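Local coordinates for protein glycosyl hydrolase, family 38 (Enterococcus faecalis, PDB 5KBP) that probably hydrolyses alpha-mannosidic linkages, as a metal-binding member of glycoside hydrolase family 38, at residues N666-D671 and Q769-Y774; I568-I573 and V754-D759; E645-V650 and E662-N667. All coordinates share one frame; numbering follows the deposited sequence.

Contact 1. Residues N666-D671 and Q769-Y774; sequences NNQIKD and QCQGEY
Asn-667 and Gly-772 form an antiparallel hydrogen-bonded pair: Asn-667 N donates to Gly-772 O at 2.8 Å, and Gly-772 N returns a bond of 2.9 Å to Asn-667 O. The same Asn-667 O is approached by the CA-H of Gln-771. Gly-772 takes backbone angles (phi 128°, psi -164°) that are favourable for glycine alone.

Where the strands part, glutamine amides take over. Gln-769, bent at chi2 (-74°), uses both ends of its amide on Asp-671: OE1 accepts from Asp-671 N at 2.8 Å, while NE2 gives an almost straight bond of 2.9 Å to Asp-671 OD1, which it meets from above the carboxylate plane. The other carboxylate oxygen, OD2, is held by Ala-616 N. Gln-771 folds back likewise, and its NE2 reaches Ile-669 O at 2.7 Å, above the carbonyl plane, and also Gln-769 O, two residues back in its own segment.

Lys-670 packs against the amide of Gln-769, its CB 3.3 Å from Gln-769 OE1 and its extended chain crossing the glutamine at about a right angle.

Here neighbouring antiparallel strands 659-667 and 772-783 diverge, bridged by glutamine amides, in the nine-stranded antiparallel sheet of the C-terminal beta region.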
# COMPACT_ATOMS: atom_id res chain seq x y z
N ASN A 666 -9.97 -14.87 17.70
CA ASN A 666 -10.71 -13.84 16.98
C ASN A 666 -10.83 -12.64 17.92
O ASN A 666 -11.83 -12.47 18.62
CB ASN A 666 -12.08 -14.34 16.52
CG ASN A 666 -12.85 -13.29 15.75
OD1 ASN A 666 -12.27 -12.37 15.18
ND2 ASN A 666 -14.17 -13.43 15.72
N ASN A 667 -9.79 -11.82 17.94
CA ASN A 667 -9.67 -10.74 18.92
C ASN A 667 -10.72 -9.67 18.66
O ASN A 667 -10.58 -8.86 17.75
CB ASN A 667 -8.26 -10.15 18.88
CG ASN A 667 -8.04 -9.11 19.95
OD1 ASN A 667 -7.57 -8.01 19.68
ND2 ASN A 667 -8.40 -9.45 21.18
N GLN A 668 -11.79 -9.69 19.45
CA GLN A 668 -12.78 -8.63 19.47
C GLN A 668 -12.74 -7.85 20.78
O GLN A 668 -13.74 -7.25 21.19
CB GLN A 668 -14.18 -9.19 19.22
CG GLN A 668 -14.34 -9.86 17.86
CD GLN A 668 -14.08 -8.91 16.71
OE1 GLN A 668 -14.39 -7.72 16.78
NE2 GLN A 668 -13.49 -9.43 15.63
N ILE A 669 -11.58 -7.85 21.43
CA ILE A 669 -11.38 -7.23 22.73
C ILE A 669 -10.39 -6.09 22.57
O ILE A 669 -9.43 -6.20 21.79
CB ILE A 669 -10.89 -8.25 23.78
CG1 ILE A 669 -11.90 -9.40 23.91
CG2 ILE A 669 -10.65 -7.59 25.12
CD1 ILE A 669 -13.28 -8.95 24.33
N LYS A 670 -10.61 -5.00 23.29
CA LYS A 670 -9.76 -3.82 23.22
C LYS A 670 -9.10 -3.56 24.57
O LYS A 670 -9.56 -4.03 25.61
CB LYS A 670 -10.57 -2.58 22.80
CG LYS A 670 -11.22 -2.72 21.44
CD LYS A 670 -12.11 -1.52 21.13
CE LYS A 670 -12.82 -1.68 19.79
NZ LYS A 670 -13.74 -0.54 19.51
N ASP A 671 -7.99 -2.82 24.52
CA ASP A 671 -7.30 -2.33 25.71
C ASP A 671 -6.86 -3.47 26.63
O ASP A 671 -7.14 -3.48 27.83
CB ASP A 671 -8.17 -1.33 26.48
CG ASP A 671 -8.55 -0.12 25.63
OD1 ASP A 671 -7.68 0.41 24.93
OD2 ASP A 671 -9.73 0.28 25.68
N GLN A 769 -5.71 -1.61 18.14
CA GLN A 769 -6.40 -2.59 18.97
C GLN A 769 -6.32 -4.00 18.40
O GLN A 769 -6.76 -4.94 19.08
CB GLN A 769 -7.87 -2.18 19.15
CG GLN A 769 -8.07 -0.85 19.86
CD GLN A 769 -7.81 -0.92 21.35
OE1 GLN A 769 -7.44 -1.97 21.88
NE2 GLN A 769 -8.02 0.19 22.04
N CYS A 770 -5.81 -4.16 17.18
CA CYS A 770 -5.52 -5.47 16.60
C CYS A 770 -6.75 -6.37 16.61
O CYS A 770 -6.71 -7.51 17.08
CB CYS A 770 -4.35 -6.13 17.31
SG CYS A 770 -2.81 -5.19 17.25
N GLN A 771 -7.85 -5.86 16.07
CA GLN A 771 -9.08 -6.63 16.00
C GLN A 771 -9.04 -7.57 14.80
O GLN A 771 -8.59 -7.21 13.72
CB GLN A 771 -10.29 -5.70 15.88
CG GLN A 771 -10.44 -4.69 17.02
CD GLN A 771 -10.84 -5.34 18.34
OE1 GLN A 771 -12.02 -5.49 18.63
NE2 GLN A 771 -9.85 -5.72 19.14
N GLY A 772 -9.52 -8.80 15.01
CA GLY A 772 -9.68 -9.74 13.93
C GLY A 772 -9.02 -11.07 14.23
O GLY A 772 -8.68 -11.37 15.38
N GLU A 773 -8.84 -11.86 13.18
CA GLU A 773 -8.27 -13.20 13.30
C GLU A 773 -6.75 -13.13 13.41
O GLU A 773 -6.09 -12.37 12.70
CB GLU A 773 -8.66 -14.05 12.09
CG GLU A 773 -10.16 -14.25 11.91
CD GLU A 773 -10.66 -15.53 12.55
OE1 GLU A 773 -11.87 -15.61 12.85
OE2 GLU A 773 -9.84 -16.45 12.76
N TYR A 774 -6.19 -13.94 14.31
CA TYR A 774 -4.75 -13.99 14.52
C TYR A 774 -4.33 -15.42 14.80
O TYR A 774 -5.06 -16.20 15.42
CB TYR A 774 -4.31 -13.08 15.67
CG TYR A 774 -4.30 -11.62 15.32
CD1 TYR A 774 -5.44 -10.84 15.46
CD2 TYR A 774 -3.14 -11.01 14.83
CE1 TYR A 774 -5.43 -9.49 15.13
CE2 TYR A 774 -3.13 -9.67 14.50
CZ TYR A 774 -4.27 -8.92 14.65
OH TYR A 774 -4.26 -7.58 14.33

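Contact 2. Residues I568-I573 and V754-D759; sequences IGNEYI and VGELGD
Asn-570 OD1 is gripped by two backbone amides: the bond from Tyr-572 N, 2.9 Å, closes an Asx turn, and that from Ile-573 N, 2.7 Å, extends it to an Asx motif in the loop that follows strand 555-566. Ile-573 N approaches nearly along the C=O axis, and Asn-570 CG sits between the backbone N and the carbonyl carbon (chi1 49°), which folds the amide over the turn. The turn presents Glu-571 N to the loop 754-759, which follows strand 745-753, and so helps hold the two loops together: it bonds to Glu-756 O at 3.2 Å, in the carbonyl plane, and weakly to Leu-757 O.

Val-754 drives its CG2 against the backbone between Asn-570 and Glu-571, 3.5 Å from Asn-570 C. Farther along, Asn-570 CB packs on Leu-757 O at 3.3 Å, and Gly-758 CA comes 3.7 Å from Asn-570 ND2. Salt bridges from Glu-756 OE2 to Arg-633 and from Glu-571 OE1 to Arg-303, with a weak bond between Tyr-572 OH and Trp-21, tie the junction to other parts of the chain.

Leu-757 and Asp-759 share the ring of Tyr-572. Leu-757 CD2 meets its edge in plane, 3.8 Å from CE2, while Asp-759 OD1 stands over one face, 4.1 Å from CZ.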
# COMPACT_ATOMS: atom_id res chain seq x y z
N ILE A 568 -3.92 0.13 29.59
CA ILE A 568 -4.39 1.49 29.33
C ILE A 568 -3.19 2.37 29.01
O ILE A 568 -3.17 3.56 29.35
CB ILE A 568 -5.19 2.05 30.52
CG1 ILE A 568 -4.37 1.96 31.81
CG2 ILE A 568 -6.51 1.29 30.67
CD1 ILE A 568 -5.08 2.56 33.01
N GLY A 569 -2.19 1.80 28.35
CA GLY A 569 -1.02 2.55 27.94
C GLY A 569 -1.14 3.09 26.53
O GLY A 569 -2.13 3.74 26.18
N ASN A 570 -0.13 2.82 25.71
CA ASN A 570 -0.11 3.28 24.32
C ASN A 570 0.72 2.30 23.50
O ASN A 570 1.11 1.23 23.98
CB ASN A 570 0.43 4.72 24.24
CG ASN A 570 1.72 4.90 25.01
OD1 ASN A 570 2.62 4.06 24.95
ND2 ASN A 570 1.82 6.00 25.75
N GLU A 571 0.99 2.67 22.25
CA GLU A 571 1.79 1.81 21.38
C GLU A 571 3.23 1.68 21.86
O GLU A 571 3.93 0.74 21.44
CB GLU A 571 1.76 2.34 19.95
CG GLU A 571 0.36 2.53 19.40
CD GLU A 571 0.34 2.88 17.92
OE1 GLU A 571 -0.27 2.13 17.14
OE2 GLU A 571 0.95 3.90 17.55
N TYR A 572 3.69 2.58 22.73
CA TYR A 572 5.05 2.51 23.26
C TYR A 572 5.14 1.70 24.55
O TYR A 572 6.10 0.94 24.73
CB TYR A 572 5.57 3.92 23.54
CG TYR A 572 5.91 4.74 22.31
CD1 TYR A 572 7.17 4.67 21.73
CD2 TYR A 572 4.98 5.60 21.75
CE1 TYR A 572 7.49 5.43 20.62
CE2 TYR A 572 5.29 6.36 20.64
CZ TYR A 572 6.54 6.27 20.08
OH TYR A 572 6.85 7.03 18.96
N ILE A 573 4.17 1.85 25.45
CA ILE A 573 4.30 1.41 26.83
C ILE A 573 3.06 0.63 27.24
O ILE A 573 1.93 1.04 26.93
CB ILE A 573 4.54 2.60 27.78
CG1 ILE A 573 5.79 3.38 27.35
CG2 ILE A 573 4.68 2.13 29.22
CD1 ILE A 573 6.08 4.59 28.20
N VAL A 754 -3.98 -1.44 22.17
CA VAL A 754 -4.11 -0.10 22.73
C VAL A 754 -4.86 0.77 21.72
O VAL A 754 -5.11 0.37 20.59
CB VAL A 754 -2.75 0.52 23.09
CG1 VAL A 754 -2.16 -0.18 24.30
CG2 VAL A 754 -1.81 0.45 21.91
N GLY A 755 -5.19 1.99 22.15
CA GLY A 755 -6.02 2.86 21.33
C GLY A 755 -5.39 4.17 20.91
O GLY A 755 -5.99 4.92 20.14
N GLU A 756 -4.19 4.47 21.40
CA GLU A 756 -3.54 5.73 21.10
C GLU A 756 -2.06 5.50 20.80
O GLU A 756 -1.47 4.52 21.24
CB GLU A 756 -3.66 6.73 22.26
CG GLU A 756 -2.99 6.28 23.54
CD GLU A 756 -2.78 7.41 24.53
OE1 GLU A 756 -2.97 8.58 24.13
OE2 GLU A 756 -2.42 7.13 25.69
N LEU A 757 -1.49 6.43 20.03
CA LEU A 757 -0.05 6.39 19.75
C LEU A 757 0.75 6.69 21.01
O LEU A 757 1.62 5.91 21.41
CB LEU A 757 0.29 7.37 18.63
CG LEU A 757 1.72 7.46 18.08
CD1 LEU A 757 1.69 7.93 16.64
CD2 LEU A 757 2.60 8.40 18.90
N GLY A 758 0.48 7.83 21.64
CA GLY A 758 1.18 8.23 22.84
C GLY A 758 2.19 9.34 22.61
O GLY A 758 1.97 10.23 21.78
N ASP A 759 3.29 9.30 23.36
CA ASP A 759 4.44 10.19 23.20
C ASP A 759 4.00 11.63 23.43
O ASP A 759 3.44 11.91 24.50
CB ASP A 759 5.09 9.90 21.84
CG ASP A 759 6.51 10.42 21.75
OD1 ASP A 759 7.44 9.71 22.19
OD2 ASP A 759 6.71 11.55 21.25

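Contact 3. Residues E645-V650 and E662-N667; sequences EITTMV and ETTINN
Strands 645-650 and 662-667 run antiparallel, their axes 4.5 Å apart at closest approach and 162° between their directions, as the two arms of a beta hairpin. At the Thr-647 and Thr-664 hydrogen-bonded pair, Thr-664 N donates to Thr-647 O at 2.8 Å, while the return bond from Thr-647 N is weak. Two residues on, Met-649 N reaches Glu-662 O at 2.9 Å. CA-H groups of Thr-663 and Thr-648 approach the carbonyl oxygens of Thr-647 and Glu-662 between these bonds.

The non-hydrogen-bonded pair Thr-648 and Thr-663 lies on the buried face, against Phe-562 of strand 555-566. Both put OG1 beside the backbone N (chi1 -55° and -61°), and the two hydroxyls bond to each other at 3.0 Å; Tyr-778 OH is a second partner of Thr-663 OG1. Methyls fill in beside them: Ile-646 CG2 meets Thr-663 CG2 at 3.7 Å.

Thr-647 and Thr-664 project from the other face, where Lys-607 and Gln-605 touch Thr-647 and Thr-775 touches Thr-664. Here Thr-664 OG1 is 2.9 Å from a water, which in turn donates to Thr-647 O at 3.1 Å.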
# COMPACT_ATOMS: atom_id res chain seq x y z
N GLU A 645 -12.64 -16.97 22.95
CA GLU A 645 -12.24 -18.36 22.81
C GLU A 645 -10.79 -18.46 22.35
O GLU A 645 -10.34 -17.69 21.49
CB GLU A 645 -13.16 -19.09 21.83
CG GLU A 645 -12.94 -20.59 21.76
CD GLU A 645 -14.04 -21.31 20.99
OE1 GLU A 645 -15.03 -20.65 20.62
OE2 GLU A 645 -13.91 -22.53 20.77
N ILE A 646 -10.07 -19.42 22.92
CA ILE A 646 -8.66 -19.66 22.61
C ILE A 646 -8.53 -21.10 22.13
O ILE A 646 -8.92 -22.03 22.84
CB ILE A 646 -7.75 -19.40 23.82
CG1 ILE A 646 -8.01 -18.01 24.40
CG2 ILE A 646 -6.29 -19.54 23.42
CD1 ILE A 646 -7.18 -17.69 25.62
N THR A 647 -7.98 -21.27 20.93
CA THR A 647 -7.79 -22.59 20.33
C THR A 647 -6.32 -22.78 20.02
O THR A 647 -5.75 -22.03 19.22
CB THR A 647 -8.64 -22.75 19.06
OG1 THR A 647 -10.02 -22.52 19.37
CG2 THR A 647 -8.48 -24.16 18.49
N THR A 648 -5.71 -23.79 20.63
CA THR A 648 -4.29 -24.08 20.47
C THR A 648 -4.13 -25.50 19.93
O THR A 648 -4.76 -26.43 20.43
CB THR A 648 -3.53 -23.94 21.79
OG1 THR A 648 -3.76 -22.63 22.33
CG2 THR A 648 -2.04 -24.13 21.57
N MET A 649 -3.28 -25.65 18.91
CA MET A 649 -2.95 -26.95 18.34
C MET A 649 -1.57 -27.35 18.82
O MET A 649 -0.56 -26.75 18.43
CB MET A 649 -3.01 -26.90 16.81
CG MET A 649 -4.41 -26.74 16.24
SD MET A 649 -5.45 -28.19 16.47
CE MET A 649 -4.57 -29.40 15.48
N VAL A 650 -1.51 -28.37 19.68
CA VAL A 650 -0.25 -28.89 20.19
C VAL A 650 0.17 -30.07 19.32
O VAL A 650 -0.54 -31.07 19.24
CB VAL A 650 -0.37 -29.30 21.66
CG1 VAL A 650 0.98 -29.78 22.19
CG2 VAL A 650 -0.89 -28.15 22.50
N GLU A 662 0.21 -23.71 18.08
CA GLU A 662 -0.42 -22.81 17.11
C GLU A 662 -1.72 -22.32 17.74
O GLU A 662 -2.74 -23.02 17.72
CB GLU A 662 -0.68 -23.51 15.78
CG GLU A 662 -0.49 -22.62 14.57
CD GLU A 662 -0.74 -23.34 13.26
OE1 GLU A 662 -1.88 -23.29 12.76
OE2 GLU A 662 0.21 -23.96 12.73
N THR A 663 -1.69 -21.11 18.30
CA THR A 663 -2.83 -20.53 18.98
C THR A 663 -3.54 -19.55 18.05
O THR A 663 -2.90 -18.68 17.45
CB THR A 663 -2.40 -19.81 20.26
OG1 THR A 663 -1.79 -20.75 21.15
CG2 THR A 663 -3.59 -19.16 20.94
N THR A 664 -4.86 -19.71 17.92
CA THR A 664 -5.67 -18.85 17.07
C THR A 664 -6.79 -18.22 17.89
O THR A 664 -7.44 -18.89 18.70
CB THR A 664 -6.28 -19.63 15.90
OG1 THR A 664 -7.08 -20.71 16.41
CG2 THR A 664 -5.19 -20.19 15.00
N ILE A 665 -7.00 -16.92 17.69
CA ILE A 665 -8.05 -16.17 18.37
C ILE A 665 -8.75 -15.26 17.36
O ILE A 665 -8.20 -14.93 16.31
CB ILE A 665 -7.52 -15.32 19.54
CG1 ILE A 665 -6.58 -14.22 19.03
CG2 ILE A 665 -6.81 -16.19 20.57
CD1 ILE A 665 -6.17 -13.22 20.08
N ASN A 666 -9.97 -14.87 17.70
CA ASN A 666 -10.71 -13.84 16.98
C ASN A 666 -10.83 -12.64 17.92
O ASN A 666 -11.83 -12.47 18.62
CB ASN A 666 -12.08 -14.34 16.52
CG ASN A 666 -12.85 -13.29 15.75
OD1 ASN A 666 -12.27 -12.37 15.18
ND2 ASN A 666 -14.17 -13.43 15.72
N ASN A 667 -9.79 -11.82 17.94
CA ASN A 667 -9.67 -10.74 18.92
C ASN A 667 -10.72 -9.67 18.66
O ASN A 667 -10.58 -8.86 17.75
CB ASN A 667 -8.26 -10.15 18.88
CG ASN A 667 -8.04 -9.11 19.95
OD1 ASN A 667 -7.57 -8.01 19.68
ND2 ASN A 667 -8.40 -9.45 21.18
O HOH W 1 -5.53 -23.14 16.32

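How the contacts relate
Contacts 1 and 3 are successive seams of one antiparallel sheet. Strand 659-667 lies between 641-653 and 772-783, and Asn-666 and Asn-667 belong to both contacts, whose centres are 12 Å apart; a probable backbone hydrogen bond from Tyr-774 N to Ile-665 O, 3.0 Å, joins them. Contact 2 is a loop-to-loop junction with its centre 16 Å from that of contact 1, and it meets contact 1 where Gln-769 CD packs 3.1 Å from Val-754 O. Contacts 2 and 3 do not touch, their nearest atoms being about 8 Å apart, although contact 3 is nested within the loop contact 2 closes. All three lie away from Phe-253 and Tyr-256, which bind calcium in a crystal structure of this protein.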